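Local coordinates for protein myosin regulatory light chain (Placopecten magellanicus, PDB 3PN7) that probably serves as a calcium-binding light chain that makes molluscan muscle myosin dependent on calcium, at residues T106-I111 with K143-R148. Numbering follows the deposited sequence.
Sequences TKKLNI and KFDYVR
Tyr146 lays its ring beneath the backbone of Lys107. The Lys107 carbonyl O sits 3.7 Å above the ring plane, over one face and toward the rim. Tyr146 CE2 comes within 3.4 Å of Lys107 C. Tyr146 CG sits between its backbone N and carbonyl carbon (chi1 67°), and this turns the ring under the Lys107-Lys108 peptide. The Tyr146 hydroxyl is hydrogen-bonded to Asp102 OD2, which also accepts from Lys107 N, and Phe98 meets the ring nearly parallel. A leucine here would probably leave Asp102 without its hydroxyl partner and the Lys107 peptide without its flat support.

Leu109 and Phe144 form an antiparallel hydrogen-bonded pair. Phe144 N gives a fairly straight bond to Leu109 O (2.8 Å), and Leu109 N returns a more bent one to Phe144 O at 3.1 Å. Their side chains share one face of the sheet, CB against CB, and Ile114 touches both. Leu109 CD2 packs against Tyr146 CD2, and Ile111 CD1 meets Phe144 CD1.

On the other face, Lys143 and Asn110, the non-hydrogen-bonded pair, run side by side. Lys143 NZ donates to Asn110 OD1 at 2.7 Å, in the carbonyl plane. The Lys108 chain crosses Lys143 at about a right angle. It then bends so that NZ faces Asp145 OD2 across a long salt bridge of 4.0 Å. A water donates to Lys107 O and Asp145 OD1, and accepts weakly from Lys108 NZ.

Asp145 also caps helix 146-154, its OD1 accepting from Arg148 N from above the carboxylate plane. This short antiparallel pairing of two loops, each leading into a helix, is consistent with the EF-hand beta-scaffold that joins the loops of a paired EF-hand lobe, here the C-terminal one.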
# COMPACT_ATOMS: atom_id res chain seq x y z
N THR B 106 5.49 8.59 -13.83
CA THR B 106 4.83 9.02 -15.06
C THR B 106 3.76 10.07 -14.79
O THR B 106 3.30 10.73 -15.72
CB THR B 106 4.14 7.84 -15.76
OG1 THR B 106 3.13 7.30 -14.91
CG2 THR B 106 5.16 6.78 -16.09
N LYS B 107 3.36 10.20 -13.52
CA LYS B 107 2.28 11.12 -13.12
C LYS B 107 0.91 10.64 -13.61
O LYS B 107 -0.04 11.41 -13.67
CB LYS B 107 2.53 12.56 -13.59
CG LYS B 107 3.88 13.15 -13.23
CD LYS B 107 4.17 13.10 -11.73
CE LYS B 107 5.42 13.91 -11.38
NZ LYS B 107 5.88 13.68 -9.98
N LYS B 108 0.84 9.36 -14.00
CA LYS B 108 -0.42 8.71 -14.31
C LYS B 108 -0.44 7.32 -13.69
O LYS B 108 0.57 6.83 -13.22
CB LYS B 108 -0.65 8.61 -15.81
CG LYS B 108 -0.52 9.93 -16.56
CD LYS B 108 -1.83 10.34 -17.21
CE LYS B 108 -1.63 11.48 -18.21
NZ LYS B 108 -0.81 12.56 -17.60
N LEU B 109 -1.61 6.70 -13.69
CA LEU B 109 -1.80 5.36 -13.17
C LEU B 109 -2.68 4.66 -14.21
O LEU B 109 -3.60 5.27 -14.75
CB LEU B 109 -2.54 5.45 -11.83
CG LEU B 109 -1.91 4.99 -10.53
CD1 LEU B 109 -0.39 5.15 -10.56
CD2 LEU B 109 -2.52 5.70 -9.31
N ASN B 110 -2.40 3.39 -14.50
CA ASN B 110 -3.32 2.60 -15.31
C ASN B 110 -4.69 2.60 -14.66
O ASN B 110 -4.82 2.29 -13.47
CB ASN B 110 -2.83 1.15 -15.46
CG ASN B 110 -1.64 1.02 -16.40
OD1 ASN B 110 -1.14 2.02 -16.93
ND2 ASN B 110 -1.18 -0.21 -16.61
N ILE B 111 -5.72 2.96 -15.43
CA ILE B 111 -7.08 3.05 -14.91
C ILE B 111 -7.51 1.78 -14.16
O ILE B 111 -8.14 1.87 -13.12
CB ILE B 111 -8.10 3.37 -16.05
CG1 ILE B 111 -9.53 3.52 -15.48
CG2 ILE B 111 -8.10 2.27 -17.10
CD1 ILE B 111 -9.69 4.64 -14.48
N LYS B 143 -5.26 5.90 -18.98
CA LYS B 143 -4.44 6.54 -17.94
C LYS B 143 -5.19 7.57 -17.09
O LYS B 143 -5.72 8.56 -17.58
CB LYS B 143 -3.19 7.20 -18.54
CG LYS B 143 -2.35 6.31 -19.44
CD LYS B 143 -1.62 5.23 -18.67
CE LYS B 143 -0.56 4.59 -19.56
NZ LYS B 143 0.05 3.38 -18.95
N PHE B 144 -5.21 7.28 -15.80
CA PHE B 144 -5.81 8.14 -14.80
C PHE B 144 -4.82 9.24 -14.43
O PHE B 144 -3.77 8.98 -13.84
CB PHE B 144 -6.16 7.27 -13.58
CG PHE B 144 -6.78 8.02 -12.43
CD1 PHE B 144 -8.15 8.24 -12.38
CD2 PHE B 144 -6.01 8.43 -11.35
CE1 PHE B 144 -8.72 8.90 -11.31
CE2 PHE B 144 -6.59 9.09 -10.27
CZ PHE B 144 -7.94 9.32 -10.25
N ASP B 145 -5.16 10.48 -14.77
CA ASP B 145 -4.33 11.65 -14.49
C ASP B 145 -4.48 12.07 -13.03
O ASP B 145 -5.34 12.89 -12.70
CB ASP B 145 -4.73 12.80 -15.39
CG ASP B 145 -3.77 13.98 -15.33
OD1 ASP B 145 -2.98 14.07 -14.35
OD2 ASP B 145 -3.80 14.81 -16.27
N TYR B 146 -3.65 11.53 -12.15
CA TYR B 146 -3.86 11.79 -10.74
C TYR B 146 -3.46 13.17 -10.24
O TYR B 146 -3.99 13.63 -9.23
CB TYR B 146 -3.24 10.69 -9.88
CG TYR B 146 -1.73 10.59 -9.87
CD1 TYR B 146 -0.96 11.48 -9.15
CD2 TYR B 146 -1.09 9.54 -10.53
CE1 TYR B 146 0.44 11.36 -9.11
CE2 TYR B 146 0.29 9.40 -10.50
CZ TYR B 146 1.05 10.31 -9.79
OH TYR B 146 2.41 10.16 -9.76
N VAL B 147 -2.51 13.81 -10.91
CA VAL B 147 -2.19 15.20 -10.61
C VAL B 147 -3.43 16.08 -10.83
O VAL B 147 -3.82 16.87 -9.97
CB VAL B 147 -1.02 15.72 -11.47
CG1 VAL B 147 -0.78 17.21 -11.21
CG2 VAL B 147 0.24 14.90 -11.18
N ARG B 148 -4.06 15.92 -11.98
CA ARG B 148 -5.26 16.67 -12.30
C ARG B 148 -6.45 16.26 -11.43
O ARG B 148 -7.28 17.08 -11.03
CB ARG B 148 -5.59 16.47 -13.77
CG ARG B 148 -6.68 17.36 -14.29
CD ARG B 148 -6.86 17.10 -15.77
NE ARG B 148 -7.87 17.97 -16.37
CZ ARG B 148 -8.50 17.69 -17.51
NH1 ARG B 148 -8.21 16.56 -18.15
NH2 ARG B 148 -9.40 18.53 -18.00
O HOH W 1 -0.40 13.73 -14.68